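Local coordinates for protein amidase, hydantoinase/carbamoylase family (Burkholderia ambifaria, PDB 5TP4) that probably hydrolyses the carbon-nitrogen bond of N-carbamoyl-L-amino acids as a zinc-dependent amidase of the peptidase M20 family, at residues 312-317 with 325-330; 220-225 with 305-310; 226-231 with 248-253; 262-267 with 300-305. All blocks are in the same frame, centred on the assembly; numbering follows the deposited sequence. Where two conformers were deposited one is given.

Contact 1: residues 312-317 with 325-330; sequences DACARV and VAIDTC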
# COMPACT_ATOMS: atom_id res chain seq x y z
N ASP B 312 11.33 17.30 11.21
CA ASP B 312 11.68 18.58 10.61
C ASP B 312 11.65 18.48 9.09
O ASP B 312 11.11 19.36 8.40
CB ASP B 312 13.08 19.02 11.06
CG ASP B 312 13.17 19.28 12.57
OD1 ASP B 312 12.14 19.58 13.21
OD2 ASP B 312 14.29 19.20 13.12
N ALA B 313 12.25 17.42 8.55
CA ALA B 313 12.32 17.26 7.09
C ALA B 313 10.94 17.12 6.48
O ALA B 313 10.63 17.74 5.46
CB ALA B 313 13.19 16.05 6.73
N CYS B 314 10.10 16.26 7.08
CA CYS B 314 8.75 16.09 6.54
C CYS B 314 7.95 17.38 6.61
O CYS B 314 7.15 17.67 5.72
CB CYS B 314 8.04 14.96 7.29
SG CYS B 314 8.73 13.34 6.93
N ALA B 315 8.12 18.17 7.68
CA ALA B 315 7.44 19.45 7.73
C ALA B 315 7.85 20.33 6.57
O ALA B 315 7.01 21.01 5.97
CB ALA B 315 7.73 20.15 9.06
N ARG B 316 9.15 20.35 6.24
CA ARG B 316 9.64 21.20 5.15
C ARG B 316 9.08 20.73 3.81
O ARG B 316 8.62 21.54 3.00
CB ARG B 316 11.17 21.19 5.14
CG ARG B 316 11.79 21.88 3.94
CD ARG B 316 13.31 22.05 4.09
NE ARG B 316 13.99 20.85 4.59
CZ ARG B 316 14.24 19.76 3.86
NH1 ARG B 316 13.85 19.68 2.58
NH2 ARG B 316 14.87 18.73 4.41
N VAL B 317 9.11 19.42 3.57
CA VAL B 317 8.54 18.86 2.34
C VAL B 317 7.07 19.21 2.23
O VAL B 317 6.59 19.62 1.17
CB VAL B 317 8.75 17.33 2.27
CG1 VAL B 317 7.91 16.69 1.10
CG2 VAL B 317 10.22 17.03 2.11
N VAL B 325 1.22 16.77 7.06
CA VAL B 325 1.83 15.52 7.48
C VAL B 325 1.71 15.42 8.99
O VAL B 325 1.88 16.40 9.71
CB VAL B 325 3.29 15.36 7.00
CG1 VAL B 325 4.20 16.49 7.54
CG2 VAL B 325 3.83 13.96 7.35
N ALA B 326 1.35 14.23 9.46
CA ALA B 326 1.29 13.94 10.88
C ALA B 326 2.14 12.71 11.16
O ALA B 326 2.08 11.73 10.42
CB ALA B 326 -0.15 13.70 11.31
N ILE B 327 2.94 12.76 12.22
CA ILE B 327 3.86 11.68 12.54
C ILE B 327 3.65 11.30 14.00
O ILE B 327 3.80 12.14 14.90
CB ILE B 327 5.33 12.07 12.31
CG1 ILE B 327 5.56 12.36 10.82
CG2 ILE B 327 6.25 10.98 12.83
CD1 ILE B 327 6.92 12.96 10.52
N ASP B 328 3.27 10.05 14.22
CA ASP B 328 2.98 9.54 15.56
C ASP B 328 3.93 8.40 15.86
O ASP B 328 4.14 7.52 15.02
CB ASP B 328 1.52 9.06 15.67
CG ASP B 328 0.52 10.20 15.57
OD1 ASP B 328 0.70 11.25 16.23
OD2 ASP B 328 -0.47 10.04 14.83
N THR B 329 4.48 8.40 17.06
CA THR B 329 5.34 7.30 17.50
C THR B 329 4.46 6.30 18.24
O THR B 329 3.92 6.62 19.30
CB THR B 329 6.45 7.81 18.42
OG1 THR B 329 7.23 8.78 17.72
CG2 THR B 329 7.38 6.64 18.84
N CYS B 330 4.32 5.10 17.68
CA CYS B 330 3.43 4.10 18.26
C CYS B 330 4.13 3.00 19.03
O CYS B 330 3.45 2.23 19.72
CB CYS B 330 2.56 3.47 17.18
SG CYS B 330 3.56 2.58 16.00

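Contact 2: residues 220-225 with 305-310; sequences AIRWLD and AMERAL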
# COMPACT_ATOMS: atom_id res chain seq x y z
N ALA B 220 18.29 0.56 20.01
CA ALA B 220 17.13 1.40 20.27
C ALA B 220 16.25 1.43 19.02
O ALA B 220 16.76 1.52 17.90
CB ALA B 220 17.54 2.82 20.64
N ILE B 221 14.93 1.30 19.21
CA ILE B 221 13.98 1.14 18.12
C ILE B 221 12.85 2.15 18.31
O ILE B 221 12.33 2.30 19.43
CB ILE B 221 13.38 -0.27 18.07
CG1 ILE B 221 14.46 -1.35 18.13
CG2 ILE B 221 12.50 -0.44 16.80
CD1 ILE B 221 13.87 -2.75 18.27
N ARG B 222 12.44 2.80 17.22
CA ARG B 222 11.21 3.57 17.19
C ARG B 222 10.36 3.09 16.02
O ARG B 222 10.88 2.86 14.93
CB ARG B 222 11.47 5.08 17.03
CG ARG B 222 12.46 5.60 18.05
CD ARG B 222 11.83 5.68 19.43
NE ARG B 222 12.75 6.30 20.39
CZ ARG B 222 13.58 5.65 21.20
NH1 ARG B 222 13.63 4.32 21.19
NH2 ARG B 222 14.37 6.32 22.03
N TRP B 223 9.07 2.96 16.26
CA TRP B 223 8.08 2.71 15.22
C TRP B 223 7.20 3.93 15.10
O TRP B 223 6.68 4.41 16.11
CB TRP B 223 7.22 1.50 15.55
CG TRP B 223 7.81 0.19 15.16
CD1 TRP B 223 9.06 -0.04 14.67
CD2 TRP B 223 7.14 -1.07 15.19
NE1 TRP B 223 9.22 -1.39 14.39
CE2 TRP B 223 8.05 -2.04 14.70
CE3 TRP B 223 5.87 -1.48 15.60
CZ2 TRP B 223 7.72 -3.39 14.60
CZ3 TRP B 223 5.54 -2.83 15.49
CH2 TRP B 223 6.46 -3.76 15.01
N LEU B 224 7.06 4.44 13.88
CA LEU B 224 6.30 5.65 13.62
C LEU B 224 5.20 5.34 12.62
O LEU B 224 5.34 4.46 11.76
CB LEU B 224 7.21 6.76 13.05
CG LEU B 224 8.54 7.01 13.80
CD1 LEU B 224 9.28 8.16 13.14
CD2 LEU B 224 8.26 7.35 15.21
N ASP B 225 4.09 6.05 12.76
CA ASP B 225 3.04 6.09 11.76
C ASP B 225 3.06 7.47 11.13
O ASP B 225 3.02 8.47 11.85
CB ASP B 225 1.66 5.85 12.37
CG ASP B 225 1.50 4.48 12.95
OD1 ASP B 225 2.05 3.52 12.39
OD2 ASP B 225 0.80 4.36 13.97
N ALA B 305 17.26 11.58 17.80
CA ALA B 305 17.71 12.65 16.92
C ALA B 305 17.30 12.38 15.48
O ALA B 305 16.88 13.30 14.78
CB ALA B 305 19.23 12.80 17.01
N MET B 306 17.40 11.12 15.04
CA MET B 306 16.90 10.76 13.72
C MET B 306 15.41 11.07 13.59
O MET B 306 14.96 11.61 12.58
CB MET B 306 17.20 9.28 13.44
CG MET B 306 18.67 8.96 13.45
SD MET B 306 18.93 7.14 13.40
CE MET B 306 18.15 6.79 11.84
N GLU B 307 14.63 10.74 14.64
CA GLU B 307 13.19 11.02 14.61
C GLU B 307 12.93 12.51 14.46
O GLU B 307 12.09 12.94 13.66
CB GLU B 307 12.52 10.51 15.89
CG GLU B 307 11.05 10.84 15.87
CD GLU B 307 10.31 10.36 17.08
OE1 GLU B 307 10.65 9.28 17.60
OE2 GLU B 307 9.37 11.08 17.49
N ARG B 308 13.60 13.33 15.28
CA ARG B 308 13.36 14.76 15.20
C ARG B 308 13.80 15.33 13.85
O ARG B 308 13.15 16.24 13.32
CB ARG B 308 14.06 15.48 16.35
CG ARG B 308 13.44 15.17 17.70
CD ARG B 308 13.95 16.10 18.83
NE ARG B 308 15.42 16.26 18.84
CZ ARG B 308 16.25 15.41 19.42
NH1 ARG B 308 15.77 14.36 20.05
NH2 ARG B 308 17.57 15.61 19.37
N ALA B 309 14.92 14.83 13.30
CA ALA B 309 15.32 15.21 11.94
C ALA B 309 14.25 14.86 10.92
O ALA B 309 13.97 15.63 9.99
CB ALA B 309 16.64 14.53 11.56
N LEU B 310 13.63 13.69 11.07
CA LEU B 310 12.58 13.29 10.14
C LEU B 310 11.35 14.18 10.29
O LEU B 310 10.76 14.61 9.30
CB LEU B 310 12.22 11.83 10.38
CG LEU B 310 11.07 11.30 9.52
CD1 LEU B 310 11.48 11.31 8.06
CD2 LEU B 310 10.67 9.89 9.97

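Contact 3: residues 226-231 with 248-253; sequences VRVTGV and FASAQM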
# COMPACT_ATOMS: atom_id res chain seq x y z
N VAL B 226 3.08 7.52 9.80
CA VAL B 226 3.07 8.78 9.08
C VAL B 226 1.82 8.82 8.22
O VAL B 226 1.50 7.85 7.53
CB VAL B 226 4.33 8.94 8.21
CG1 VAL B 226 4.31 10.31 7.57
CG2 VAL B 226 5.60 8.76 9.04
N ARG B 227 1.14 9.97 8.23
CA ARG B 227 0.01 10.18 7.35
C ARG B 227 0.17 11.51 6.64
O ARG B 227 0.37 12.55 7.28
CB ARG B 227 -1.30 10.13 8.14
CG ARG B 227 -2.52 10.18 7.25
CD ARG B 227 -3.72 9.73 8.07
NE ARG B 227 -4.92 9.54 7.25
CZ ARG B 227 -6.10 9.20 7.77
NH1 ARG B 227 -6.21 9.01 9.08
NH2 ARG B 227 -7.15 9.04 6.98
N VAL B 228 0.08 11.49 5.31
CA VAL B 228 0.22 12.69 4.50
C VAL B 228 -1.12 12.97 3.85
O VAL B 228 -1.73 12.07 3.25
CB VAL B 228 1.32 12.52 3.43
CG1 VAL B 228 1.54 13.82 2.69
CG2 VAL B 228 2.62 12.04 4.08
N THR B 229 -1.60 14.20 3.98
CA THR B 229 -2.91 14.58 3.47
C THR B 229 -2.76 15.61 2.37
O THR B 229 -2.08 16.63 2.56
CB THR B 229 -3.80 15.14 4.60
OG1 THR B 229 -3.86 14.19 5.66
CG2 THR B 229 -5.19 15.39 4.09
N GLY B 230 -3.39 15.36 1.23
CA GLY B 230 -3.42 16.33 0.16
C GLY B 230 -4.85 16.49 -0.33
O GLY B 230 -5.79 16.51 0.45
N VAL B 231 -4.99 16.63 -1.64
CA VAL B 231 -6.30 16.85 -2.25
C VAL B 231 -6.47 15.80 -3.34
O VAL B 231 -5.67 15.75 -4.28
CB VAL B 231 -6.43 18.27 -2.82
CG1 VAL B 231 -7.72 18.41 -3.64
CG2 VAL B 231 -6.40 19.29 -1.66
N PHE B 248 3.43 12.00 -4.20
CA PHE B 248 4.74 12.57 -4.54
C PHE B 248 5.38 13.16 -3.30
O PHE B 248 6.60 13.10 -3.14
CB PHE B 248 4.65 13.66 -5.62
CG PHE B 248 4.56 13.15 -7.04
CD1 PHE B 248 5.13 11.94 -7.42
CD2 PHE B 248 3.92 13.92 -8.02
CE1 PHE B 248 5.04 11.50 -8.77
CE2 PHE B 248 3.82 13.48 -9.34
CZ PHE B 248 4.38 12.27 -9.71
N ALA B 249 4.57 13.74 -2.40
CA ALA B 249 5.10 14.27 -1.15
C ALA B 249 5.69 13.16 -0.29
O ALA B 249 6.79 13.29 0.26
CB ALA B 249 4.01 15.02 -0.38
N SER B 250 4.96 12.04 -0.18
CA SER B 250 5.44 10.92 0.62
C SER B 250 6.71 10.35 0.05
O SER B 250 7.57 9.85 0.79
CB SER B 250 4.38 9.82 0.67
OG SER B 250 3.25 10.23 1.43
N ALA B 251 6.82 10.32 -1.28
CA ALA B 251 8.03 9.83 -1.91
C ALA B 251 9.21 10.72 -1.58
O ALA B 251 10.30 10.21 -1.27
CB ALA B 251 7.82 9.73 -3.43
N GLN B 252 9.03 12.04 -1.60
CA GLN B 252 10.15 12.90 -1.24
C GLN B 252 10.52 12.72 0.22
O GLN B 252 11.71 12.76 0.59
CB GLN B 252 9.85 14.37 -1.52
CG GLN B 252 11.10 15.19 -1.27
CD GLN B 252 10.94 16.62 -1.63
OE1 GLN B 252 9.85 17.07 -1.97
NE2 GLN B 252 12.03 17.38 -1.55
N MET B 253 9.52 12.53 1.09
CA MET B 253 9.85 12.31 2.49
C MET B 253 10.66 11.03 2.66
O MET B 253 11.55 10.96 3.52
CB MET B 253 8.58 12.25 3.33
CG MET B 253 7.82 13.55 3.37
SD MET B 253 6.22 13.34 4.22
CE MET B 253 5.40 14.87 3.78

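Contact 4: residues 262-267 with 300-305; sequences AGHAPR and DAQVDA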
# COMPACT_ATOMS: atom_id res chain seq x y z
N ALA B 262 21.65 8.08 6.19
CA ALA B 262 23.01 8.14 5.65
C ALA B 262 23.90 9.02 6.52
O ALA B 262 25.09 8.73 6.69
CB ALA B 262 22.97 8.66 4.21
N GLY B 263 23.34 10.09 7.10
CA GLY B 263 24.09 10.94 8.01
C GLY B 263 24.40 10.29 9.35
O GLY B 263 25.24 10.82 10.09
N HIS B 264 23.75 9.18 9.68
CA HIS B 264 23.99 8.47 10.93
C HIS B 264 24.66 7.13 10.72
O HIS B 264 24.59 6.26 11.60
CB HIS B 264 22.69 8.27 11.69
CG HIS B 264 22.15 9.54 12.27
ND1 HIS B 264 22.42 9.94 13.56
CD2 HIS B 264 21.36 10.50 11.73
CE1 HIS B 264 21.82 11.10 13.79
NE2 HIS B 264 21.18 11.46 12.70
N ALA B 265 25.29 6.93 9.58
CA ALA B 265 25.95 5.68 9.29
C ALA B 265 27.17 5.50 10.20
O ALA B 265 27.87 6.46 10.52
CB ALA B 265 26.37 5.66 7.82
N PRO B 266 27.47 4.25 10.59
CA PRO B 266 26.78 3.04 10.14
C PRO B 266 25.69 2.55 11.07
O PRO B 266 24.97 1.62 10.73
CB PRO B 266 27.92 2.02 10.09
CG PRO B 266 28.72 2.36 11.28
CD PRO B 266 28.70 3.90 11.33
N ARG B 267 25.54 3.17 12.24
CA ARG B 267 24.70 2.58 13.27
C ARG B 267 23.21 2.87 13.08
O ARG B 267 22.38 2.12 13.61
CB ARG B 267 25.14 3.07 14.65
CG ARG B 267 26.52 2.58 15.02
CD ARG B 267 26.96 3.18 16.34
NE ARG B 267 28.08 2.42 16.90
CZ ARG B 267 28.59 2.63 18.11
NH1 ARG B 267 28.09 3.58 18.89
NH2 ARG B 267 29.60 1.88 18.54
N ASP B 300 19.84 5.54 22.26
CA ASP B 300 18.49 6.12 22.27
C ASP B 300 18.50 7.59 21.90
O ASP B 300 17.56 8.08 21.26
CB ASP B 300 17.85 5.94 23.64
CG ASP B 300 17.19 4.59 23.79
OD1 ASP B 300 16.03 4.42 23.32
OD2 ASP B 300 17.86 3.71 24.35
N ALA B 301 19.51 8.33 22.35
CA ALA B 301 19.57 9.75 22.00
C ALA B 301 19.71 9.93 20.49
O ALA B 301 19.12 10.86 19.92
CB ALA B 301 20.74 10.44 22.71
N GLN B 302 20.49 9.06 19.84
CA GLN B 302 20.69 9.20 18.40
C GLN B 302 19.45 8.77 17.62
O GLN B 302 19.14 9.36 16.58
CB GLN B 302 21.90 8.40 17.93
CG GLN B 302 23.26 8.93 18.39
CD GLN B 302 23.47 10.40 18.07
OE1 GLN B 302 23.32 10.84 16.93
NE2 GLN B 302 23.80 11.18 19.09
N VAL B 303 18.76 7.70 18.05
CA VAL B 303 17.54 7.35 17.32
C VAL B 303 16.50 8.45 17.50
O VAL B 303 15.78 8.79 16.57
CB VAL B 303 17.02 5.94 17.69
CG1 VAL B 303 16.17 5.91 18.98
CG2 VAL B 303 16.21 5.37 16.55
N ASP B 304 16.45 9.07 18.69
CA ASP B 304 15.55 10.20 18.88
C ASP B 304 15.96 11.37 17.98
O ASP B 304 15.10 12.08 17.43
CB ASP B 304 15.55 10.62 20.35
CG ASP B 304 14.82 9.62 21.24
OD1 ASP B 304 14.08 8.78 20.70
OD2 ASP B 304 14.98 9.69 22.49
N ALA B 305 17.26 11.58 17.80
CA ALA B 305 17.71 12.65 16.92
C ALA B 305 17.30 12.38 15.48
O ALA B 305 16.88 13.30 14.78
CB ALA B 305 19.23 12.80 17.01

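Contact 1: residues 312-317 with 325-330
Cys314 comes down from the helix onto Val325 and Ile327, two strand residues whose side chains rise from the same face. Its CB does most of the work, lying 4.1 Å from Val325 CG1 and 4.0 Å from Ile327 CD1, so the methylene settles between the two branches. The thiol continues past it, with Cys314 SG also 4.0 Å from Ile327 CD1. Val325 has CG1 between its backbone N and carbonyl carbon (chi1 60°), and that torsion brings the methyl up under the helix backbone, 3.7 Å from Cys314 O. In Ile327, chi2 of 171° keeps the longer branch extended, which carries CD1 to the cysteine. No hydrogen bond crosses; the contact is apolar and modest in area. Met253 of helix 246-262 covers Cys314 from the neighbouring helix, while Val226 of the adjoining strand packs beside Val325. The short segments run almost antiparallel, at 165°, with their axes 8.9 Å apart, as expected where a helix turns back directly into the next strand. This is the closing helix-strand unit of the beta-alpha-beta-beta-alpha-beta satellite domain of M20 enzymes, with its helices laid on one face of a four-stranded antiparallel sheet.

Contact 2: residues 220-225 with 305-310
Arg222 NH2, at the head of the side chain that Glu307 crosses, is held by a salt bridge to Asp300 OD1, and Asp304 OD1 reaches it too in the conformer given. These aspartates stand on the first turns of helix 300-321, just ahead of Glu307, and so fasten an inner strand of the ferredoxin-like satellite domain to the helix above it. The guanidinium is steadied further by its own strand: Arg222 NH1 donates to Ile221 O at 3.0 Å, with a fairly straight N-H...O angle of 160°. That oxygen lies in the guanidinium plane, although the donor sits well above the carbonyl plane and so misses the lone pairs. A bend at chi2 (-73°) swings the head back along the strand to make this bond. Glu307 stretches fully down from the helix, CG anti to its backbone N at chi1 179°, yet its carboxylate does not pair with the arginine. Glu307 OE1 stays 4.6 Å from Arg222 NE and rests instead near aliphatic carbon, 4.1 Å from Arg222 CG and 3.9 Å from Leu224 CD2. The two charged planes stand almost perpendicular, and Glu307 OE2 has its salt bridge with Arg311. At this separation the opposite charges of Arg222 and Glu307 may still attract weakly. One turn further along the helix the contact becomes wholly apolar: Leu224 and Leu310 point at each other tip to tip, Leu224 CD1 lying 3.9 Å from Leu310 CD2.

Contact 3: residues 226-231 with 248-253
No ring or other flat group is used where Val228 meets Ala249, Ser250 and Met253; the contact is made by one branched aliphatic side chain pushed against a helix surface. Val228 points toward the helix, and its two methyls divide the work. CG1, anti to the backbone N at chi1 -174°, goes to Ala249, whose CB lies 4.1 Å from Val228 CG1. CG2 turns to the other two residues. Met253 stretches out from the helix with an extended chain and meets the valine tip to tip: its sulfur comes first, Met253 SD lying 3.8 Å from Val228 CG2, and the terminal methyl follows, with Met253 CE 4.0 Å from Val228 CG2 and 4.1 Å from Val228 CG1, touching both branches. Helix 246-262 is the first of the two helices that cover the sheet in the beta-alpha-beta-beta-alpha-beta satellite domain of M20 enzymes, and here it lies over the end of the long strand 212-229. The local axes are 9.1 Å apart, at 140° between their directions. The same helix faces the second subunit, where Ala251 packs on Ala254 of that other chain. Between the valine and the helix backbone sits a hydroxyl, Ser250 OG, 3.3 Å from Val228 CG2 and 3.6 Å from Val228 CB, snug for a polar atom against carbon. Its polar need is met within its own helix, since the hydroxyl is hydrogen-bonded to Ala246 O, one turn back.

Contact 4: residues 262-267 with 300-305
The chain leaves helix 246-262 through a type I turn from Ala262 to Ala265, closed by a weak Ala265 N to Ala262 O bond of 3.4 Å and followed by a cis peptide before Pro266, and this turn presents His264 to Gln302 and Ala305. The imidazole meets the glutamine with its edge. Gln302 OE1 lies close to the ring plane, 3.5 Å from His264 CE1 and 3.6 Å from His264 ND1, a polar approach that does not amount to a hydrogen bond. Ring and amide are inclined by 40°, so the two groups do not stack. In Gln302 a bend at chi2 (-53°) turns the amide toward the imidazole edge. In the ferredoxin-like satellite domain the loop joins the first helix to the second strand, while Gln302 stands in the opening turns of the second helix; the histidine thus bridges the neighbouring ends of two helices that lie on the same side of the sheet. His297 of strand 288-297 packs against Gln302 from the sheet, and against Arg267 as well. Beyond the glutamine, on the next turn, the methyl of Ala305 touches the ring only loosely, with Ala305 CB 4.5 Å from His264 CE1.

Overall arrangement
Three of the contacts, 1, 2 and 4, share helix 300-321 and follow it from its start (contact 4) to its later turns (contact 1), with contact 2 between, its centre about 9 Å from that of contact 4 and 10 Å from that of contact 1. Contacts 1 and 3 have centres about 10 Å apart and join where the two helices meet, Cys314 SG lying 3.7 Å from Met253 CG. Strand 212-229 runs through contacts 2 and 3, both of which reach the second subunit, as contact 1 does through Cys330. Contacts 3 and 4 do not touch, being about 23 Å apart between centres. All four lie away from the zinc site of His92 and His198.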